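Local coordinates for protein Ulp1-like SUMO protease (PDB 6DG4) that probably removes the ubiquitin-like modifier SUMO from target proteins, this chain being the C-terminal cysteine protease domain of the Ulp1 (C48) family, at residues R9-P14 with Q221-A226; V64-I69 with A91-F96; R147-H152 with Q187-Q192. All blocks are in the same frame, centred on the assembly; numbering follows the deposited sequence.

Contact 1: R9-P14 with Q221-A226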
loop_
_atom_site.group_PDB
_atom_site.type_symbol
_atom_site.label_atom_id
_atom_site.label_comp_id
_atom_site.label_asym_id
_atom_site.label_seq_id
_atom_site.Cartn_x
_atom_site.Cartn_y
_atom_site.Cartn_z
ATOM N N ARG A 9 10.138 15.727 -6.037
ATOM C CA ARG A 9 10.990 15.330 -7.150
ATOM C C ARG A 9 10.296 14.174 -7.859
ATOM O O ARG A 9 9.270 13.666 -7.399
ATOM C CB ARG A 9 12.422 14.997 -6.699
ATOM C CG ARG A 9 12.545 14.036 -5.537
ATOM C CD ARG A 9 12.386 12.584 -5.951
ATOM N NE ARG A 9 12.676 11.693 -4.831
ATOM C CZ ARG A 9 12.411 10.392 -4.810
ATOM N NH1 ARG A 9 11.853 9.801 -5.861
ATOM N NH2 ARG A 9 12.696 9.685 -3.726
ATOM N N GLN A 10 10.844 13.781 -9.005
ATOM C CA GLN A 10 10.266 12.703 -9.798
ATOM C C GLN A 10 10.101 11.438 -8.962
ATOM O O GLN A 10 11.061 10.936 -8.370
ATOM C CB GLN A 10 11.191 12.418 -10.985
ATOM C CG GLN A 10 10.609 11.467 -12.011
ATOM C CD GLN A 10 9.648 12.153 -12.945
ATOM O OE1 GLN A 10 9.976 13.184 -13.530
ATOM N NE2 GLN A 10 8.444 11.598 -13.079
ATOM N N LEU A 11 8.878 10.900 -8.951
ATOM C CA LEU A 11 8.571 9.778 -8.068
ATOM C C LEU A 11 9.262 8.496 -8.518
ATOM O O LEU A 11 9.810 7.757 -7.693
ATOM C CB LEU A 11 7.059 9.561 -7.989
ATOM C CG LEU A 11 6.608 8.392 -7.104
ATOM C CD1 LEU A 11 6.955 8.650 -5.643
ATOM C CD2 LEU A 11 5.122 8.128 -7.267
ATOM N N ILE A 12 9.215 8.196 -9.814
ATOM C CA ILE A 12 9.724 6.941 -10.355
ATOM C C ILE A 12 10.896 7.282 -11.258
ATOM O O ILE A 12 10.707 7.847 -12.343
ATOM C CB ILE A 12 8.646 6.171 -11.126
ATOM C CG1 ILE A 12 7.423 5.946 -10.237
ATOM C CG2 ILE A 12 9.200 4.849 -11.630
ATOM C CD1 ILE A 12 6.252 5.314 -10.955
ATOM N N THR A 13 12.102 6.941 -10.809
ATOM C CA THR A 13 13.340 7.316 -11.472
ATOM C C THR A 13 14.218 6.096 -11.711
ATOM O O THR A 13 14.133 5.106 -10.981
ATOM C CB THR A 13 14.115 8.314 -10.600
ATOM O OG1 THR A 13 14.198 7.811 -9.262
ATOM C CG2 THR A 13 13.436 9.664 -10.560
ATOM N N PRO A 14 15.085 6.147 -12.715
ATOM C CA PRO A 14 15.942 4.991 -13.005
ATOM C C PRO A 14 16.931 4.703 -11.882
ATOM O O PRO A 14 17.413 5.606 -11.197
ATOM C CB PRO A 14 16.663 5.406 -14.297
ATOM C CG PRO A 14 16.558 6.906 -14.332
ATOM C CD PRO A 14 15.258 7.236 -13.691
ATOM N N GLN A 221 -0.602 13.719 -10.082
ATOM C CA GLN A 221 0.470 14.619 -10.471
ATOM C C GLN A 221 1.829 13.935 -10.506
ATOM O O GLN A 221 2.807 14.575 -10.900
ATOM C CB GLN A 221 0.523 15.801 -9.487
ATOM C CG GLN A 221 -0.738 16.649 -9.505
ATOM C CD GLN A 221 -0.760 17.748 -8.456
ATOM O OE1 GLN A 221 0.020 17.738 -7.505
ATOM N NE2 GLN A 221 -1.666 18.705 -8.629
ATOM N N ALA A 222 1.915 12.651 -10.143
ATOM C CA ALA A 222 3.190 12.056 -9.764
ATOM C C ALA A 222 3.734 10.979 -10.693
ATOM O O ALA A 222 4.949 10.780 -10.708
ATOM C CB ALA A 222 3.103 11.462 -8.351
ATOM N N TYR A 223 2.903 10.266 -11.451
ATOM C CA TYR A 223 3.426 9.141 -12.222
ATOM C C TYR A 223 2.474 8.798 -13.360
ATOM O O TYR A 223 1.363 9.331 -13.454
ATOM C CB TYR A 223 3.733 7.934 -11.313
ATOM C CG TYR A 223 2.535 7.159 -10.801
ATOM C CD1 TYR A 223 1.822 7.578 -9.679
ATOM C CD2 TYR A 223 2.134 5.991 -11.427
ATOM C CE1 TYR A 223 0.732 6.861 -9.213
ATOM C CE2 TYR A 223 1.045 5.268 -10.974
ATOM C CZ TYR A 223 0.349 5.696 -9.869
ATOM O OH TYR A 223 -0.727 4.944 -9.442
ATOM N N THR A 224 2.948 7.911 -14.245
ATOM C CA THR A 224 2.177 7.424 -15.374
ATOM C C THR A 224 2.282 5.904 -15.465
ATOM O O THR A 224 3.206 5.286 -14.926
ATOM C CB THR A 224 2.695 7.982 -16.703
ATOM O OG1 THR A 224 3.948 7.352 -16.997
ATOM C CG2 THR A 224 2.882 9.492 -16.643
ATOM N N GLU A 225 1.334 5.314 -16.195
ATOM C CA GLU A 225 1.353 3.873 -16.416
ATOM C C GLU A 225 2.633 3.425 -17.118
ATOM O O GLU A 225 3.177 2.357 -16.808
ATOM C CB GLU A 225 0.123 3.454 -17.223
ATOM C CG GLU A 225 0.029 1.951 -17.435
ATOM C CD GLU A 225 -1.300 1.512 -18.023
ATOM O OE1 GLU A 225 -1.704 2.081 -19.062
ATOM O OE2 GLU A 225 -1.936 0.590 -17.453
ATOM N N ALA A 226 3.131 4.216 -18.071
ATOM C CA ALA A 226 4.321 3.817 -18.815
ATOM C C ALA A 226 5.570 3.733 -17.942
ATOM O O ALA A 226 6.557 3.116 -18.358
ATOM C CB ALA A 226 4.559 4.775 -19.980
HETATM O O HOH W 1 7.198 9.394 -11.679
HETATM O O HOH W 2 6.765 12.585 -9.819
#

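Contact 2: V64-I69 with A91-F96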
loop_
_atom_site.group_PDB
_atom_site.type_symbol
_atom_site.label_atom_id
_atom_site.label_comp_id
_atom_site.label_asym_id
_atom_site.label_seq_id
_atom_site.Cartn_x
_atom_site.Cartn_y
_atom_site.Cartn_z
ATOM N N VAL A 64 4.769 -9.806 -2.449
ATOM C CA VAL A 64 5.376 -8.552 -2.874
ATOM C C VAL A 64 4.499 -7.373 -2.475
ATOM O O VAL A 64 4.975 -6.394 -1.887
ATOM C CB VAL A 64 5.630 -8.599 -4.393
ATOM C CG1 VAL A 64 5.880 -7.211 -4.943
ATOM C CG2 VAL A 64 6.798 -9.525 -4.706
ATOM N N ILE A 65 3.200 -7.456 -2.776
ATOM C CA ILE A 65 2.295 -6.330 -2.548
ATOM C C ILE A 65 2.216 -5.994 -1.064
ATOM O O ILE A 65 2.374 -4.834 -0.662
ATOM C CB ILE A 65 0.905 -6.615 -3.148
ATOM C CG1 ILE A 65 0.996 -6.646 -4.677
ATOM C CG2 ILE A 65 -0.090 -5.558 -2.695
ATOM C CD1 ILE A 65 -0.196 -7.263 -5.362
ATOM N N ILE A 66 1.957 -7.000 -0.231
ATOM C CA ILE A 66 1.858 -6.757 1.202
ATOM C C ILE A 66 3.211 -6.350 1.765
ATOM O O ILE A 66 3.302 -5.459 2.618
ATOM C CB ILE A 66 1.274 -7.993 1.911
ATOM C CG1 ILE A 66 -0.092 -8.367 1.315
ATOM C CG2 ILE A 66 1.200 -7.758 3.416
ATOM C CD1 ILE A 66 -1.109 -7.254 1.284
ATOM N N GLY A 67 4.288 -6.984 1.297
ATOM C CA GLY A 67 5.610 -6.599 1.758
ATOM C C GLY A 67 5.901 -5.136 1.497
ATOM O O GLY A 67 6.365 -4.409 2.380
ATOM N N ALA A 68 5.617 -4.681 0.278
ATOM C CA ALA A 68 5.894 -3.295 -0.071
ATOM C C ALA A 68 5.056 -2.337 0.759
ATOM O O ALA A 68 5.564 -1.325 1.254
ATOM C CB ALA A 68 5.624 -3.074 -1.555
ATOM N N ILE A 69 3.768 -2.635 0.922
ATOM C CA ILE A 69 2.886 -1.717 1.632
ATOM C C ILE A 69 3.237 -1.657 3.114
ATOM O O ILE A 69 3.184 -0.584 3.726
ATOM C CB ILE A 69 1.414 -2.068 1.348
ATOM C CG1 ILE A 69 1.120 -1.793 -0.134
ATOM C CG2 ILE A 69 0.500 -1.264 2.222
ATOM C CD1 ILE A 69 -0.216 -2.299 -0.631
ATOM N N ALA A 91 -1.086 -0.846 7.961
ATOM C CA ALA A 91 -1.435 -1.598 6.773
ATOM C C ALA A 91 -1.968 -2.958 7.178
ATOM O O ALA A 91 -1.606 -3.504 8.224
ATOM C CB ALA A 91 -0.220 -1.805 5.869
ATOM N N PHE A 92 -2.806 -3.507 6.314
ATOM C CA PHE A 92 -3.378 -4.826 6.500
ATOM C C PHE A 92 -2.810 -5.804 5.483
ATOM O O PHE A 92 -2.295 -5.423 4.425
ATOM C CB PHE A 92 -4.899 -4.759 6.383
ATOM C CG PHE A 92 -5.556 -4.157 7.580
ATOM C CD1 PHE A 92 -5.679 -2.790 7.704
ATOM C CD2 PHE A 92 -6.026 -4.959 8.603
ATOM C CE1 PHE A 92 -6.278 -2.232 8.815
ATOM C CE2 PHE A 92 -6.627 -4.403 9.712
ATOM C CZ PHE A 92 -6.748 -3.036 9.814
ATOM N N THR A 93 -2.897 -7.083 5.842
ATOM C CA THR A 93 -2.455 -8.151 4.970
ATOM C C THR A 93 -3.551 -8.510 3.969
ATOM O O THR A 93 -4.667 -7.982 3.998
ATOM C CB THR A 93 -2.094 -9.399 5.778
ATOM O OG1 THR A 93 -3.298 -10.008 6.269
ATOM C CG2 THR A 93 -1.156 -9.045 6.938
ATOM N N SER A 94 -3.226 -9.463 3.094
ATOM C CA SER A 94 -4.173 -9.944 2.098
ATOM C C SER A 94 -5.318 -10.733 2.715
ATOM O O SER A 94 -6.290 -11.036 2.014
ATOM C CB SER A 94 -3.446 -10.807 1.061
ATOM O OG SER A 94 -3.097 -12.082 1.579
ATOM N N PHE A 95 -5.230 -11.074 3.997
ATOM C CA PHE A 95 -6.303 -11.800 4.654
ATOM C C PHE A 95 -7.409 -10.886 5.144
ATOM O O PHE A 95 -8.499 -11.374 5.455
ATOM C CB PHE A 95 -5.736 -12.614 5.819
ATOM C CG PHE A 95 -4.830 -13.730 5.379
ATOM C CD1 PHE A 95 -5.353 -14.967 5.062
ATOM C CD2 PHE A 95 -3.465 -13.534 5.248
ATOM C CE1 PHE A 95 -4.534 -15.995 4.643
ATOM C CE2 PHE A 95 -2.638 -14.561 4.829
ATOM C CZ PHE A 95 -3.176 -15.790 4.523
ATOM N N PHE A 96 -7.179 -9.575 5.203
ATOM C CA PHE A 96 -8.163 -8.714 5.842
ATOM C C PHE A 96 -9.427 -8.578 5.001
ATOM O O PHE A 96 -10.535 -8.810 5.492
ATOM C CB PHE A 96 -7.586 -7.343 6.165
ATOM C CG PHE A 96 -8.562 -6.457 6.861
ATOM C CD1 PHE A 96 -8.861 -6.659 8.189
ATOM C CD2 PHE A 96 -9.214 -5.452 6.182
ATOM C CE1 PHE A 96 -9.771 -5.860 8.836
ATOM C CE2 PHE A 96 -10.134 -4.651 6.826
ATOM C CZ PHE A 96 -10.407 -4.852 8.155
#

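Contact 3: R147-H152 with Q187-Q192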
loop_
_atom_site.group_PDB
_atom_site.type_symbol
_atom_site.label_atom_id
_atom_site.label_comp_id
_atom_site.label_asym_id
_atom_site.label_seq_id
_atom_site.Cartn_x
_atom_site.Cartn_y
_atom_site.Cartn_z
ATOM N N ARG A 147 -8.889 12.950 8.952
ATOM C CA ARG A 147 -9.715 13.671 7.995
ATOM C C ARG A 147 -11.154 13.191 7.979
ATOM O O ARG A 147 -11.996 13.824 7.333
ATOM C CB ARG A 147 -9.109 13.537 6.600
ATOM C CG ARG A 147 -7.746 14.180 6.547
ATOM C CD ARG A 147 -7.143 14.190 5.186
ATOM N NE ARG A 147 -5.730 14.520 5.297
ATOM C CZ ARG A 147 -5.234 15.752 5.280
ATOM N NH1 ARG A 147 -6.026 16.808 5.144
ATOM N NH2 ARG A 147 -3.927 15.921 5.393
ATOM N N ARG A 148 -11.447 12.099 8.680
ATOM C CA ARG A 148 -12.774 11.495 8.691
ATOM C C ARG A 148 -13.206 11.123 7.272
ATOM O O ARG A 148 -14.340 11.370 6.864
ATOM C CB ARG A 148 -13.819 12.379 9.380
ATOM C CG ARG A 148 -13.405 12.968 10.726
ATOM C CD ARG A 148 -13.241 11.937 11.845
ATOM N NE ARG A 148 -13.167 12.629 13.125
ATOM C CZ ARG A 148 -12.058 13.119 13.668
ATOM N NH1 ARG A 148 -10.894 12.973 13.067
ATOM N NH2 ARG A 148 -12.123 13.776 14.817
ATOM N N THR A 149 -12.298 10.501 6.520
ATOM C CA THR A 149 -12.630 10.075 5.170
ATOM C C THR A 149 -12.302 8.608 4.945
ATOM O O THR A 149 -11.400 8.038 5.570
ATOM C CB THR A 149 -11.931 10.911 4.080
ATOM O OG1 THR A 149 -10.509 10.742 4.156
ATOM C CG2 THR A 149 -12.296 12.376 4.226
ATOM N N VAL A 150 -13.051 8.014 4.023
ATOM C CA VAL A 150 -12.711 6.725 3.445
ATOM C C VAL A 150 -12.598 6.910 1.940
ATOM O O VAL A 150 -13.295 7.740 1.345
ATOM C CB VAL A 150 -13.738 5.620 3.776
ATOM C CG1 VAL A 150 -13.940 5.505 5.290
ATOM C CG2 VAL A 150 -15.066 5.876 3.068
ATOM N N SER A 151 -11.728 6.114 1.324
ATOM C CA SER A 151 -11.508 6.192 -0.109
ATOM C C SER A 151 -11.206 4.807 -0.657
ATOM O O SER A 151 -10.670 3.942 0.041
ATOM C CB SER A 151 -10.330 7.108 -0.471
ATOM O OG SER A 151 -10.496 8.412 0.058
ATOM N N HIS A 152 -11.533 4.623 -1.928
ATOM C CA HIS A 152 -11.182 3.421 -2.668
ATOM C C HIS A 152 -10.555 3.875 -3.975
ATOM O O HIS A 152 -11.216 4.535 -4.782
ATOM C CB HIS A 152 -12.430 2.578 -2.925
ATOM C CG HIS A 152 -12.162 1.326 -3.696
ATOM N ND1 HIS A 152 -12.975 0.899 -4.722
ATOM C CD2 HIS A 152 -11.165 0.416 -3.601
ATOM C CE1 HIS A 152 -12.501 -0.229 -5.216
ATOM N NE2 HIS A 152 -11.400 -0.542 -4.557
ATOM N N GLN A 187 -17.048 11.050 5.412
ATOM C CA GLN A 187 -17.447 11.001 4.018
ATOM C C GLN A 187 -16.501 10.121 3.224
ATOM O O GLN A 187 -15.345 9.902 3.598
ATOM C CB GLN A 187 -17.498 12.380 3.361
ATOM C CG GLN A 187 -16.197 13.117 3.354
ATOM C CD GLN A 187 -16.388 14.578 2.997
ATOM O OE1 GLN A 187 -16.642 14.920 1.840
ATOM N NE2 GLN A 187 -16.284 15.450 3.994
ATOM N N ALA A 188 -17.024 9.612 2.121
ATOM C CA ALA A 188 -16.220 8.930 1.125
ATOM C C ALA A 188 -15.718 9.972 0.136
ATOM O O ALA A 188 -16.489 10.815 -0.333
ATOM C CB ALA A 188 -17.058 7.873 0.410
ATOM N N VAL A 189 -14.422 9.929 -0.155
ATOM C CA VAL A 189 -13.777 10.893 -1.037
ATOM C C VAL A 189 -13.052 10.123 -2.129
ATOM O O VAL A 189 -12.306 9.181 -1.840
ATOM C CB VAL A 189 -12.777 11.780 -0.272
ATOM C CG1 VAL A 189 -11.955 12.630 -1.236
ATOM C CG2 VAL A 189 -13.509 12.655 0.742
ATOM N N ASP A 190 -13.271 10.524 -3.378
ATOM C CA ASP A 190 -12.529 9.980 -4.502
ATOM C C ASP A 190 -11.305 10.842 -4.779
ATOM O O ASP A 190 -11.358 12.074 -4.687
ATOM C CB ASP A 190 -13.390 9.937 -5.764
ATOM C CG ASP A 190 -14.386 8.794 -5.767
ATOM O OD1 ASP A 190 -14.064 7.675 -5.319
ATOM O OD2 ASP A 190 -15.508 9.016 -6.250
ATOM N N PHE A 191 -10.204 10.183 -5.113
ATOM C CA PHE A 191 -8.990 10.841 -5.566
ATOM C C PHE A 191 -8.722 10.449 -7.010
ATOM O O PHE A 191 -8.839 9.275 -7.373
ATOM C CB PHE A 191 -7.782 10.428 -4.715
ATOM C CG PHE A 191 -7.849 10.920 -3.305
ATOM C CD1 PHE A 191 -7.496 12.220 -3.001
ATOM C CD2 PHE A 191 -8.265 10.087 -2.283
ATOM C CE1 PHE A 191 -7.560 12.686 -1.708
ATOM C CE2 PHE A 191 -8.335 10.549 -0.980
ATOM C CZ PHE A 191 -7.985 11.851 -0.694
ATOM N N GLN A 192 -8.367 11.428 -7.831
ATOM C CA GLN A 192 -7.882 11.116 -9.165
ATOM C C GLN A 192 -6.535 10.416 -9.054
ATOM O O GLN A 192 -5.709 10.753 -8.201
ATOM C CB GLN A 192 -7.712 12.392 -9.986
ATOM C CG GLN A 192 -7.307 12.145 -11.436
ATOM C CD GLN A 192 -6.804 13.399 -12.168
ATOM O OE1 GLN A 192 -7.069 14.549 -11.769
ATOM N NE2 GLN A 192 -6.069 13.170 -13.255
HETATM O O HOH W 3 -15.035 14.247 6.439
HETATM O O HOH W 4 -12.997 6.780 -3.003
HETATM O O HOH W 5 -10.445 7.341 -5.049
#

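Contact 1: R9-P14 with Q221-A226
L11 and A222 are the point of closest backbone approach, their CA atoms 6.1 Å apart, where the irregular N-terminal segment 9-14 passes the loop 221-226 between helices 202-215 and 228-241. Neither segment is a strand here, and the backbones are spaced by two waters instead of pairing directly. Both waters donate to A222 O. One, 2.7 Å from A222 O, accepts from L11 N; the other, 2.8 Å from A222 O, accepts from I12 N and from Q10 NE2, and so links the Q10 amide to the loop. Beside this wet seam lies an apolar one. L11 CD2 rests 4.0 Å from A222 CB and 4.1 Å from Y223 CD1, the L11 and Y223 side chains running side by side in the same direction. I12 comes in at a slant: the end of its extended chain, CD1, sits 3.7 Å from Y223 CB, close to the root of the ring. With chi1 at 74°, Y223 holds CG between its own N and carbonyl carbon, and the ring leads away from segment 9-14 toward helix 202-215, where its hydroxyl bonds to N209. Beyond the pair of segments I12 packs on helix 228-241 through L230 and Q231, while L11 touches T208. The contact is therefore packing of the N-terminal segment onto the loop between helices 202-215 and 228-241: carbon groups fill the interior side, while A222 O accepts a proton from each of two waters, which in turn accept from the successive backbone N-H groups of L11 and I12.

Contact 2: V64-I69 with A91-F96
I66 and I69, one helical turn apart on helix 62-80, pack against the exit of edge strand 89-91 and the turn that carries the chain into helix 96-103, a helix-on-sheet contact within the Ulp1-type (peptidase C48) catalytic domain. The nearest backbone pair is I66 with T93, whose CA atoms stand 5.9 Å apart. I66 does most of the work. Its chi2 of -54° folds CD1 back instead of extending it, and this methyl lands on the peptide backbone, 3.6 Å from S94 N and 3.8 Å from F92 O. The CG2 branch of I66 lies over T93 CA, and CG1 lies alongside S94 CB. F92 O is buried by this cover and has no polar partner in the model. One turn on, I69 uses its CG2 branch, 3.8 Å from A91 CB, a closer side-chain approach than that of I66 CG1 to S94 CB. The same two isoleucines also touch strand 127-134, I66 at P131 and I69 at L129, so the helix spans both strands. F92 points away from the helix, its ring lying among I128, I130 and L112 on the far side. The turn itself is braced internally: F96 N bonds to T93 O, and on the way into helix 96-103 T93 OG1 makes a capping bond, accepting from F95 N at 3.2 Å.

Contact 3: R147-H152 with Q187-Q192
S151 has chi1 at -56°, which sets OG beside its own N and aims it at V189, where S151 OG donates to V189 O over 2.7 Å. V189 (chi1 171°) has CG1 anti to its N, which leaves CG2 beside the N, and that branch meets T149 CG2 3.7 Å away at a slant. F191 closes the group from the side, its ring edge bringing CE2 to 3.2 Å from S151 OG. Around them strands 149-153 and 187-188 run parallel, joined by Q187 N to R148 O at 3.1 Å, V150 N to Q187 O at 3.0 Å and V189 N to V150 O at 2.9 Å. T149 and Q187 share one face of the sheet; V150 and A188 share the other, under helix 163-177, which completes a beta-alpha-beta unit. R148 and T149 form a G1 bulge opposite R144. Past the last bridge the chains diverge and water fills in: one accepts from H152 N and lies 2.8 Å from V189 O, another accepts from F191 N and lies 2.9 Å from H152 O. Beyond the V189 N to V150 O bond, the S151 hydroxyl and a water at V189 O thus stand in for a direct bond from H152 N.

In the fold
Starting at the N terminus, segment 9-14 precedes helix 17-27 and meets segment 221-226 near the other end of the chain, so contact 1 closes a loop of 206 residues that contains both other contacts. Inside it, contact 2 closes first, a short loop of 21 residues joining helix 62-80 to the end of strand 89-91. Contact 3 follows in series, its 34-residue loop holding helix 163-177. Strands 89-91 and 187-188 are the outermost of one five-stranded mixed sheet, so contacts 2 and 3 lie at its two opposite edges, with centres about 20 Å apart. Contact 1 lies beyond the sheet, about 6 Å from contact 3 by nearest atoms, and joins the N-terminal arm to the C-terminal helices.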